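Local structure of redy-like protein (Hahella chejuensis, 2JDJ) at residues Glu20-Asn25 and Gln81-Met86; Ala45-Gln48 and His54-Glu57; Val58-Asp63 and Gly95-Ser100. The protein probably takes part in the biosynthesis of the red pigment prodigiosin and is a dimeric member of the RedY-like HapK family. All coordinates share one frame; numbering follows the deposited sequence.

The three contacts lie in one ferredoxin-like chain, four antiparallel strands with helices laid over them, whose family belongs to the dimeric alpha/beta-barrel clan. Contact 1 joins helix 16-30 to helix 74-86 and, along the chain, encloses contact 2, which closes the loop between strands 37-44 and 55-61. Their centres are about 14 Å apart, and E20 of the first touches Y55 of the second. Contact 3 continues along strand 55-61 from contact 2 and reaches the end of strand 87-97, with its centre about 24 Å from that of contact 1. Each contact also meets the second subunit, so the helical layer, hairpin and sheet edge all come close to the dimer interface.

Contact 1 (Glu20-Asn25 and Gln81-Met86); sequences EFWVQN and QAFSRM
Just before W22, the residue that reaches across to A82, F83 and M86, the carbonyl oxygen of F21 takes two donors from N25. The backbone N of N25 lies 2.9 Å from F21 O, and its side-chain ND2 donates to the same F21 O with an N-H...O angle of 155°, on a lone pair in the carbonyl plane. The carboxamide thus folds back over its own helix, with ND2 lying above the F21 ring plane, offset toward the rim.

The bridge between the helices is the indole of W22. With CG anti to the backbone N (chi1 173°), the ring extends away from its helix toward helix 74-86. Its pyrrole end meets A82, with NE1 3.4 Å from A82 CB, while at the benzo end CH2 is 3.9 Å from F83 CB. W22 CZ3 also comes to the edge of the F83 ring, near its plane, at 4.0 Å from F83 CD1. M86, present as selenomethionine, bends at chi3 and brings CE above the indole plane, displaced toward the rim and 4.1 Å from W22 CD2.

In the ferredoxin-like fold the helices pair antiparallel over one side of the sheet; here the two segments run at 158° with axes 11.2 Å apart, a gap filled largely by the indole. F19, one turn before W22 on helix 16-30, touches both F83 and M86. Toward the sheet, E20 OE2 is hydrogen-bonded to Y55 OH and forms a salt bridge with R44, and V23 packs on L98 of the second subunit.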
ATOM      1  N   GLU A  20       1.002  13.155  13.045  1.00 23.36           N
ATOM      2  CA  GLU A  20       1.574  13.505  11.731  1.00 22.54           C
ATOM      3  C   GLU A  20       2.947  14.165  11.807  1.00 22.18           C
ATOM      4  O   GLU A  20       3.760  13.969  10.923  1.00 21.99           O
ATOM      5  CB  GLU A  20       0.603  14.377  10.922  1.00 22.48           C
ATOM      6  CG  GLU A  20      -0.693  13.630  10.634  1.00 21.96           C
ATOM      7  CD  GLU A  20      -1.599  14.292   9.614  1.00 23.02           C
ATOM      8  OE1 GLU A  20      -1.115  15.105   8.806  1.00 21.68           O
ATOM      9  OE2 GLU A  20      -2.815  13.958   9.617  1.00 21.65           O
ATOM     10  N   PHE A  21       3.204  14.949  12.851  1.00 21.89           N
ATOM     11  CA  PHE A  21       4.530  15.542  12.989  1.00 22.52           C
ATOM     12  C   PHE A  21       5.561  14.438  13.292  1.00 22.76           C
ATOM     13  O   PHE A  21       6.676  14.450  12.756  1.00 23.74           O
ATOM     14  CB  PHE A  21       4.568  16.652  14.058  1.00 22.10           C
ATOM     15  CG  PHE A  21       5.927  17.296  14.169  1.00 22.04           C
ATOM     16  CD1 PHE A  21       6.253  18.405  13.375  1.00 21.92           C
ATOM     17  CD2 PHE A  21       6.906  16.748  15.004  1.00 21.27           C
ATOM     18  CE1 PHE A  21       7.529  18.982  13.438  1.00 19.70           C
ATOM     19  CE2 PHE A  21       8.182  17.305  15.056  1.00 19.51           C
ATOM     20  CZ  PHE A  21       8.487  18.423  14.275  1.00 19.25           C
ATOM     21  N   TRP A  22       5.177  13.503  14.166  1.00 22.82           N
ATOM     22  CA  TRP A  22       5.996  12.352  14.527  1.00 22.96           C
ATOM     23  C   TRP A  22       6.279  11.497  13.304  1.00 23.39           C
ATOM     24  O   TRP A  22       7.435  11.140  13.039  1.00 23.54           O
ATOM     25  CB  TRP A  22       5.343  11.530  15.641  1.00 22.78           C
ATOM     26  CG  TRP A  22       6.077  10.246  15.921  1.00 23.36           C
ATOM     27  CD1 TRP A  22       7.168  10.074  16.736  1.00 23.07           C
ATOM     28  CD2 TRP A  22       5.787   8.955  15.361  1.00 24.01           C
ATOM     29  NE1 TRP A  22       7.574   8.750  16.717  1.00 24.85           N
ATOM     30  CE2 TRP A  22       6.741   8.042  15.886  1.00 25.02           C
ATOM     31  CE3 TRP A  22       4.817   8.479  14.464  1.00 23.27           C
ATOM     32  CZ2 TRP A  22       6.749   6.675  15.535  1.00 24.60           C
ATOM     33  CZ3 TRP A  22       4.826   7.125  14.119  1.00 23.44           C
ATOM     34  CH2 TRP A  22       5.787   6.240  14.656  1.00 22.22           C
ATOM     35  N   VAL A  23       5.242  11.193  12.527  1.00 23.21           N
ATOM     36  CA  VAL A  23       5.455  10.417  11.300  1.00 23.28           C
ATOM     37  C   VAL A  23       6.495  11.097  10.399  1.00 23.86           C
ATOM     38  O   VAL A  23       7.492  10.493  10.027  1.00 23.94           O
ATOM     39  CB  VAL A  23       4.141  10.171  10.519  1.00 22.74           C
ATOM     40  CG1 VAL A  23       4.437   9.676   9.102  1.00 21.80           C
ATOM     41  CG2 VAL A  23       3.264   9.190  11.275  1.00 21.95           C
ATOM     42  N   GLN A  24       6.264  12.354  10.050  1.00 25.03           N
ATOM     43  CA  GLN A  24       7.134  13.020   9.068  1.00 26.16           C
ATOM     44  C   GLN A  24       8.551  13.324   9.543  1.00 25.79           C
ATOM     45  O   GLN A  24       9.482  13.306   8.760  1.00 26.83           O
ATOM     46  CB  GLN A  24       6.473  14.291   8.563  1.00 26.79           C
ATOM     47  CG  GLN A  24       5.343  14.005   7.595  1.00 29.59           C
ATOM     48  CD  GLN A  24       4.668  15.272   7.100  1.00 34.14           C
ATOM     49  OE1 GLN A  24       3.445  15.416   7.194  1.00 36.54           O
ATOM     50  NE2 GLN A  24       5.462  16.197   6.582  1.00 34.83           N
ATOM     51  N   ASN A  25       8.722  13.592  10.826  1.00 26.07           N
ATOM     52  CA  ASN A  25      10.017  14.065  11.323  1.00 25.54           C
ATOM     53  C   ASN A  25      10.745  13.082  12.219  1.00 26.10           C
ATOM     54  O   ASN A  25      11.902  13.309  12.588  1.00 26.23           O
ATOM     55  CB  ASN A  25       9.828  15.410  12.018  1.00 25.56           C
ATOM     56  CG  ASN A  25       9.222  16.440  11.101  1.00 26.17           C
ATOM     57  OD1 ASN A  25       9.917  17.041  10.296  1.00 28.31           O
ATOM     58  ND2 ASN A  25       7.905  16.627  11.194  1.00 24.53           N
ATOM     59  N   GLN A  81       7.396   2.543  20.817  1.00 27.97           N
ATOM     60  CA  GLN A  81       7.045   3.156  22.108  1.00 27.92           C
ATOM     61  C   GLN A  81       6.221   4.436  21.907  1.00 26.91           C
ATOM     62  O   GLN A  81       5.182   4.648  22.558  1.00 27.27           O
ATOM     63  CB  GLN A  81       8.324   3.430  22.939  1.00 27.79           C
ATOM     64  CG  GLN A  81       8.087   3.831  24.415  1.00 29.68           C
ATOM     65  CD  GLN A  81       9.182   3.307  25.387  0.50 29.80           C
ATOM     66  OE1 GLN A  81       8.875   2.791  26.474  0.50 32.53           O
ATOM     67  NE2 GLN A  81      10.451   3.431  24.987  0.50 30.65           N
ATOM     68  N   ALA A  82       6.696   5.282  20.998  1.00 25.65           N
ATOM     69  CA  ALA A  82       6.046   6.556  20.683  1.00 24.96           C
ATOM     70  C   ALA A  82       4.713   6.309  19.984  1.00 24.28           C
ATOM     71  O   ALA A  82       3.692   6.882  20.362  1.00 23.91           O
ATOM     72  CB  ALA A  82       6.955   7.400  19.796  1.00 24.64           C
ATOM     73  N   PHE A  83       4.745   5.461  18.959  1.00 23.94           N
ATOM     74  CA  PHE A  83       3.550   5.100  18.191  1.00 23.59           C
ATOM     75  C   PHE A  83       2.406   4.650  19.096  1.00 24.23           C
ATOM     76  O   PHE A  83       1.259   5.115  18.974  1.00 23.78           O
ATOM     77  CB  PHE A  83       3.902   4.007  17.179  1.00 23.08           C
ATOM     78  CG  PHE A  83       2.717   3.501  16.400  1.00 23.41           C
ATOM     79  CD1 PHE A  83       2.336   4.130  15.206  1.00 23.27           C
ATOM     80  CD2 PHE A  83       1.995   2.392  16.838  1.00 22.05           C
ATOM     81  CE1 PHE A  83       1.249   3.660  14.478  1.00 22.28           C
ATOM     82  CE2 PHE A  83       0.910   1.924  16.112  1.00 20.30           C
ATOM     83  CZ  PHE A  83       0.539   2.560  14.941  1.00 20.77           C
ATOM     84  N   SER A  84       2.743   3.768  20.037  1.00 25.35           N
ATOM     85  CA  SER A  84       1.780   3.153  20.942  1.00 26.10           C
ATOM     86  C   SER A  84       1.102   4.086  21.951  1.00 25.64           C
ATOM     87  O   SER A  84       0.105   3.699  22.576  1.00 25.49           O
ATOM     88  CB  SER A  84       2.452   1.986  21.656  1.00 26.84           C
ATOM     89  OG  SER A  84       2.526   0.882  20.764  1.00 30.95           O
ATOM     90  N   ARG A  85       1.637   5.298  22.127  1.00 25.32           N
ATOM     91  CA  ARG A  85       0.995   6.309  22.983  1.00 24.48           C
ATOM     92  C   ARG A  85      -0.175   6.977  22.259  1.00 23.92           C
ATOM     93  O   ARG A  85      -1.043   7.560  22.896  1.00 22.24           O
ATOM     94  CB  ARG A  85       1.992   7.403  23.402  1.00 25.43           C
ATOM     95  CG  ARG A  85       3.179   6.934  24.243  1.00 29.36           C
ATOM     96  CD  ARG A  85       2.769   6.329  25.561  1.00 33.92           C
ATOM     97  NE  ARG A  85       2.219   7.326  26.485  0.50 37.49           N
ATOM     98  CZ  ARG A  85       2.946   8.157  27.230  0.50 38.52           C
ATOM     99  NH1 ARG A  85       4.277   8.138  27.171  0.50 39.33           N
ATOM    100  NH2 ARG A  85       2.336   9.014  28.040  0.50 38.59           N
HETATM  101  N   MSE A  86      -0.199   6.866  20.927  1.00 23.22           N
HETATM  102  CA  MSE A  86      -1.168   7.606  20.104  1.00 24.76           C
HETATM  103  C   MSE A  86      -2.099   6.735  19.264  1.00 23.11           C
HETATM  104  O   MSE A  86      -3.191   7.172  18.917  1.00 22.56           O
HETATM  105  CB  MSE A  86      -0.447   8.533  19.132  1.00 23.54           C
HETATM  106  CG  MSE A  86       0.296   9.700  19.748  1.00 26.07           C
HETATM  107 SE   MSE A  86       1.319  10.582  18.330  0.80 31.97          SE
HETATM  108  CE  MSE A  86       2.523   9.181  17.789  1.00 28.02           C
TER

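Contact 2 (Ala45-Gln48 and His54-Glu57); sequences ASLQ and HYVE
Residues 45-48 and 54-56 run in nearly opposite directions (168° apart), with A45 beside Y55 and S46 beside H54, closing the hairpin loop between strands 37-44 and 55-61. H54 O takes both successive amides, from A45 N at 2.7 Å and from S46 N at 3.1 Å, each tilted out of the carbonyl plane and arriving from the same face of it. Where the loop enters strand 55-61, H54 and Y55 both face I8 of strand 2-10, a classic beta bulge.

The imidazole of H54 carries the pairing further into the loop. Its CG stands anti to the carbonyl carbon (chi1 -52°), directing ND1 to S46 O at 3.2 Å; the acceptor lies in the ring plane, but ND1 stands above the plane of the S46 carbonyl, and the N-H...O angle is 135°. L47 reaches over to Y55, placing CD2 3.7 Å from Y55 OH, a hydroxyl that is hydrogen-bonded to E20. A45 CB approaches V56 CG2 at 4.4 Å.

S46 is tied to H54 through both backbone and ring, A45 through the backbone alone. H54 thus accepts through O and donates through ND1, which implies a proton on ND1 in this arrangement, spent on a bent bond.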
ATOM      1  N   ALA A  45      -6.371   8.650   5.820  1.00 19.78           N
ATOM      2  CA  ALA A  45      -7.602   8.065   5.253  1.00 19.58           C
ATOM      3  C   ALA A  45      -8.896   8.738   5.758  1.00 20.65           C
ATOM      4  O   ALA A  45      -9.864   8.884   5.012  1.00 20.13           O
ATOM      5  CB  ALA A  45      -7.638   6.583   5.557  1.00 19.45           C
ATOM      6  N   SER A  46      -8.906   9.136   7.030  1.00 20.17           N
ATOM      7  CA  SER A  46     -10.118   9.592   7.693  1.00 21.03           C
ATOM      8  C   SER A  46      -9.748  10.177   9.025  1.00 21.54           C
ATOM      9  O   SER A  46      -8.850   9.646   9.708  1.00 20.86           O
ATOM     10  CB  SER A  46     -11.055   8.415   7.990  1.00 20.72           C
ATOM     11  OG  SER A  46     -12.237   8.878   8.622  1.00 20.46           O
ATOM     12  N   LEU A  47     -10.442  11.249   9.403  1.00 21.70           N
ATOM     13  CA  LEU A  47     -10.301  11.805  10.737  1.00 22.52           C
ATOM     14  C   LEU A  47     -11.656  11.907  11.459  1.00 22.91           C
ATOM     15  O   LEU A  47     -11.808  12.729  12.336  1.00 24.17           O
ATOM     16  CB  LEU A  47      -9.536  13.146  10.723  1.00 22.79           C
ATOM     17  CG  LEU A  47      -8.011  13.074  10.525  1.00 23.87           C
ATOM     18  CD1 LEU A  47      -7.390  14.459  10.425  1.00 22.33           C
ATOM     19  CD2 LEU A  47      -7.306  12.230  11.620  1.00 21.48           C
ATOM     20  N   GLN A  48     -12.627  11.081  11.066  1.00 23.14           N
ATOM     21  CA  GLN A  48     -13.862  10.872  11.830  1.00 24.08           C
ATOM     22  C   GLN A  48     -13.475  10.246  13.177  1.00 23.20           C
ATOM     23  O   GLN A  48     -12.730   9.285  13.203  1.00 21.88           O
ATOM     24  CB  GLN A  48     -14.804   9.913  11.084  1.00 23.17           C
ATOM     25  CG  GLN A  48     -15.488  10.496   9.837  1.00 25.81           C
ATOM     26  CD  GLN A  48     -16.437   9.492   9.156  1.00 26.93           C
ATOM     27  OE1 GLN A  48     -17.416   9.047   9.764  1.00 28.11           O
ATOM     28  NE2 GLN A  48     -16.138   9.133   7.889  1.00 26.82           N
ATOM     29  N   HIS A  54      -7.726   5.563  10.784  1.00 17.99           N
ATOM     30  CA  HIS A  54      -7.498   6.946  10.321  1.00 16.80           C
ATOM     31  C   HIS A  54      -6.398   7.047   9.288  1.00 16.69           C
ATOM     32  O   HIS A  54      -6.423   7.934   8.419  1.00 16.35           O
ATOM     33  CB  HIS A  54      -7.192   7.858  11.524  1.00 16.73           C
ATOM     34  CG  HIS A  54      -8.214   7.730  12.601  1.00 15.11           C
ATOM     35  ND1 HIS A  54      -9.450   8.336  12.521  1.00 17.15           N
ATOM     36  CD2 HIS A  54      -8.229   6.983  13.727  1.00 12.74           C
ATOM     37  CE1 HIS A  54     -10.175   7.986  13.566  1.00 12.08           C
ATOM     38  NE2 HIS A  54      -9.452   7.173  14.317  1.00 17.23           N
ATOM     39  N   TYR A  55      -5.442   6.124   9.377  1.00 16.36           N
ATOM     40  CA  TYR A  55      -4.238   6.180   8.543  1.00 16.26           C
ATOM     41  C   TYR A  55      -3.948   4.832   7.964  1.00 16.43           C
ATOM     42  O   TYR A  55      -4.392   3.814   8.486  1.00 15.33           O
ATOM     43  CB  TYR A  55      -3.009   6.695   9.332  1.00 16.65           C
ATOM     44  CG  TYR A  55      -3.166   8.134   9.779  1.00 16.47           C
ATOM     45  CD1 TYR A  55      -2.758   9.198   8.960  1.00 16.57           C
ATOM     46  CD2 TYR A  55      -3.745   8.432  11.007  1.00 16.66           C
ATOM     47  CE1 TYR A  55      -2.923  10.525   9.375  1.00 16.31           C
ATOM     48  CE2 TYR A  55      -3.930   9.768  11.437  1.00 17.09           C
ATOM     49  CZ  TYR A  55      -3.523  10.793  10.617  1.00 17.25           C
ATOM     50  OH  TYR A  55      -3.698  12.081  11.058  1.00 19.55           O
ATOM     51  N   VAL A  56      -3.213   4.843   6.853  1.00 16.77           N
ATOM     52  CA  VAL A  56      -2.706   3.630   6.273  1.00 18.73           C
ATOM     53  C   VAL A  56      -1.208   3.823   6.066  1.00 18.46           C
ATOM     54  O   VAL A  56      -0.790   4.867   5.558  1.00 18.57           O
ATOM     55  CB  VAL A  56      -3.339   3.355   4.877  1.00 18.59           C
ATOM     56  CG1 VAL A  56      -2.766   2.068   4.328  1.00 20.00           C
ATOM     57  CG2 VAL A  56      -4.860   3.260   4.970  1.00 20.12           C
ATOM     58  N   GLU A  57      -0.405   2.838   6.449  1.00 19.07           N
ATOM     59  CA  GLU A  57       1.012   2.899   6.102  1.00 19.87           C
ATOM     60  C   GLU A  57       1.364   1.759   5.150  1.00 19.95           C
ATOM     61  O   GLU A  57       0.801   0.668   5.254  1.00 19.69           O
ATOM     62  CB  GLU A  57       1.899   2.928   7.350  1.00 19.51           C
ATOM     63  CG  GLU A  57       2.097   1.599   8.068  1.00 19.88           C
ATOM     64  CD  GLU A  57       2.816   1.740   9.425  1.00 22.53           C
ATOM     65  OE1 GLU A  57       3.324   2.832   9.774  1.00 25.75           O
ATOM     66  OE2 GLU A  57       2.865   0.737  10.160  1.00 25.89           O
TER

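Contact 3 (Val58-Asp63 and Gly95-Ser100); sequences VIKITD and GEQLGS
V58 and I59 lead along strand 55-61 to K60, the residue whose long side chain meets Q97. Both have the extended backbone of a strand and are buried, but the approach to segment 95-100 is made by K60 alone. The far end of the K60 side chain reaches Q97, at the end of strand 87-97. Its CG is anti to the backbone N (chi1 -177°), and the chain stays extended until a bend at chi3 brings CE and NZ obliquely across to Q97 OE1. NZ lies 3.1 Å from Q97 OE1, and CE is 3.0 Å from the same oxygen. I61 completes the strand, T62 leaves it, and D63 takes the N-cap position of helix 64-71, its side chain capping a backbone N there.

K60 and Q97 stand on strands separated by the beginning of strand 2-10, and their CA atoms are 9.2 Å apart; M1 touches both side chains. Q97 is fixed from its other branch, where NE2 donates to G99 O at 3.1 Å with an N-H...O angle of 159°, G99 O lying close to the plane of the Q97 amide, though NE2 is tilted from the carbonyl plane of G99. G99 has a positive phi (64°), a conformation that favours glycine. A leucine in place of Q97 would probably leave G99 O without this donor and deprive the K60 ammonium of a nearby carbonyl oxygen.

E96 and Q97 pair antiparallel with a strand of the second subunit, so that the sheet continues across the interface, as expected of a dimeric alpha/beta barrel. D41 of the second subunit makes a long, weak ion pair with K60 NZ, and R39 of each chain packs on K60. The ammonium of the buried K60 thus has a neutral amide oxygen close by and a carboxylate farther off, and its charge may be eased by both.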
ATOM      1  N   VAL A  58       2.276   2.053   4.221  1.00 20.49           N
ATOM      2  CA  VAL A  58       2.750   1.124   3.214  1.00 21.00           C
ATOM      3  C   VAL A  58       4.262   0.944   3.404  1.00 22.30           C
ATOM      4  O   VAL A  58       5.036   1.902   3.284  1.00 21.74           O
ATOM      5  CB  VAL A  58       2.430   1.623   1.773  1.00 21.14           C
ATOM      6  CG1 VAL A  58       2.818   0.561   0.721  1.00 19.70           C
ATOM      7  CG2 VAL A  58       0.932   1.975   1.644  1.00 20.98           C
ATOM      8  N   ILE A  59       4.679  -0.275   3.738  1.00 23.19           N
ATOM      9  CA  ILE A  59       6.094  -0.551   3.960  1.00 25.18           C
ATOM     10  C   ILE A  59       6.563  -1.536   2.907  1.00 26.59           C
ATOM     11  O   ILE A  59       6.092  -2.683   2.868  1.00 26.75           O
ATOM     12  CB  ILE A  59       6.377  -1.195   5.342  1.00 25.20           C
ATOM     13  CG1 ILE A  59       5.542  -0.552   6.453  1.00 24.13           C
ATOM     14  CG2 ILE A  59       7.873  -1.147   5.635  1.00 24.98           C
ATOM     15  CD1 ILE A  59       5.488  -1.370   7.726  1.00 24.45           C
ATOM     16  N   LYS A  60       7.472  -1.086   2.050  1.00 27.93           N
ATOM     17  CA  LYS A  60       8.102  -1.962   1.062  1.00 29.53           C
ATOM     18  C   LYS A  60       9.443  -2.432   1.635  1.00 29.97           C
ATOM     19  O   LYS A  60      10.276  -1.606   2.041  1.00 29.14           O
ATOM     20  CB  LYS A  60       8.278  -1.240  -0.283  1.00 29.20           C
ATOM     21  CG  LYS A  60       8.853  -2.121  -1.383  1.00 31.28           C
ATOM     22  CD  LYS A  60       8.908  -1.430  -2.754  1.00 31.53           C
ATOM     23  CE  LYS A  60       7.763  -1.880  -3.664  1.00 33.98           C
ATOM     24  NZ  LYS A  60       7.925  -1.412  -5.064  1.00 37.52           N
ATOM     25  N   ILE A  61       9.630  -3.757   1.690  1.00 30.15           N
ATOM     26  CA  ILE A  61      10.823  -4.365   2.299  1.00 30.18           C
ATOM     27  C   ILE A  61      11.507  -5.366   1.375  1.00 30.80           C
ATOM     28  O   ILE A  61      10.873  -5.946   0.477  1.00 30.99           O
ATOM     29  CB  ILE A  61      10.513  -5.087   3.636  1.00 30.60           C
ATOM     30  CG1 ILE A  61       9.380  -6.109   3.449  1.00 29.08           C
ATOM     31  CG2 ILE A  61      10.208  -4.077   4.779  1.00 29.68           C
ATOM     32  CD1 ILE A  61       9.047  -6.918   4.711  1.00 29.41           C
ATOM     33  N   THR A  62      12.800  -5.564   1.612  1.00 31.15           N
ATOM     34  CA  THR A  62      13.622  -6.475   0.821  1.00 32.34           C
ATOM     35  C   THR A  62      13.067  -7.884   0.948  1.00 32.71           C
ATOM     36  O   THR A  62      12.750  -8.540  -0.055  1.00 33.58           O
ATOM     37  CB  THR A  62      15.088  -6.433   1.287  1.00 32.46           C
ATOM     38  OG1 THR A  62      15.137  -6.570   2.719  1.00 31.86           O
ATOM     39  CG2 THR A  62      15.721  -5.100   0.887  1.00 32.14           C
ATOM     40  N   ASP A  63      12.929  -8.326   2.188  1.00 33.06           N
ATOM     41  CA  ASP A  63      12.199  -9.550   2.507  1.00 34.19           C
ATOM     42  C   ASP A  63      11.798  -9.503   3.965  1.00 34.04           C
ATOM     43  O   ASP A  63      12.398  -8.759   4.763  1.00 34.13           O
ATOM     44  CB  ASP A  63      13.038 -10.798   2.235  1.00 34.83           C
ATOM     45  CG  ASP A  63      14.346 -10.779   2.979  1.00 35.72           C
ATOM     46  OD1 ASP A  63      14.337 -11.088   4.181  1.00 36.55           O
ATOM     47  OD2 ASP A  63      15.384 -10.434   2.361  1.00 38.36           O
ATOM     48  N   GLY A  95       2.060  -8.987   1.295  1.00 21.72           N
ATOM     49  CA  GLY A  95       2.289  -9.873   0.171  1.00 22.09           C
ATOM     50  C   GLY A  95       3.659  -9.728  -0.438  1.00 22.24           C
ATOM     51  O   GLY A  95       4.409  -8.800  -0.121  1.00 21.72           O
ATOM     52  N   GLU A  96       3.978 -10.679  -1.304  1.00 21.42           N
ATOM     53  CA  GLU A  96       5.189 -10.680  -2.093  1.00 21.19           C
ATOM     54  C   GLU A  96       4.884 -10.045  -3.431  1.00 21.10           C
ATOM     55  O   GLU A  96       3.907 -10.405  -4.097  1.00 20.70           O
ATOM     56  CB  GLU A  96       5.651 -12.124  -2.316  1.00 21.48           C
ATOM     57  CG  GLU A  96       6.907 -12.250  -3.174  1.00 22.97           C
ATOM     58  CD  GLU A  96       7.275 -13.688  -3.413  1.00 24.40           C
ATOM     59  OE1 GLU A  96       6.517 -14.414  -4.103  1.00 26.04           O
ATOM     60  OE2 GLU A  96       8.339 -14.089  -2.923  1.00 26.18           O
ATOM     61  N   GLN A  97       5.727  -9.111  -3.847  1.00 20.57           N
ATOM     62  CA  GLN A  97       5.467  -8.362  -5.059  1.00 20.98           C
ATOM     63  C   GLN A  97       5.529  -9.271  -6.282  1.00 21.29           C
ATOM     64  O   GLN A  97       6.367 -10.179  -6.347  1.00 19.82           O
ATOM     65  CB  GLN A  97       6.510  -7.275  -5.204  1.00 21.39           C
ATOM     66  CG  GLN A  97       6.257  -6.277  -6.314  1.00 23.70           C
ATOM     67  CD  GLN A  97       7.121  -5.067  -6.107  1.00 27.47           C
ATOM     68  OE1 GLN A  97       6.952  -4.340  -5.126  1.00 27.99           O
ATOM     69  NE2 GLN A  97       8.081  -4.858  -7.003  1.00 29.46           N
ATOM     70  N   LEU A  98       4.646  -9.008  -7.244  1.00 21.50           N
ATOM     71  CA  LEU A  98       4.753  -9.608  -8.569  1.00 22.57           C
ATOM     72  C   LEU A  98       5.661  -8.749  -9.427  1.00 23.36           C
ATOM     73  O   LEU A  98       5.335  -7.591  -9.714  1.00 22.42           O
ATOM     74  CB  LEU A  98       3.379  -9.700  -9.255  1.00 23.63           C
ATOM     75  CG  LEU A  98       2.144 -10.156  -8.479  1.00 22.56           C
ATOM     76  CD1 LEU A  98       1.006 -10.378  -9.460  1.00 21.77           C
ATOM     77  CD2 LEU A  98       2.443 -11.395  -7.700  1.00 22.98           C
ATOM     78  N   GLY A  99       6.797  -9.314  -9.826  1.00 24.36           N
ATOM     79  CA  GLY A  99       7.733  -8.635 -10.722  1.00 25.84           C
ATOM     80  C   GLY A  99       8.324  -7.384 -10.115  1.00 27.32           C
ATOM     81  O   GLY A  99       8.508  -7.292  -8.886  1.00 27.55           O
ATOM     82  N   SER A 100       8.606  -6.402 -10.970  1.00 28.40           N
ATOM     83  CA  SER A 100       9.320  -5.210 -10.537  1.00 29.87           C
ATOM     84  C   SER A 100       8.394  -4.011 -10.281  1.00 30.28           C
ATOM     85  O   SER A 100       8.860  -2.971  -9.817  1.00 30.45           O
ATOM     86  CB  SER A 100      10.396  -4.843 -11.554  1.00 30.05           C
ATOM     87  OG  SER A 100       9.771  -4.594 -12.797  1.00 33.89           O
TER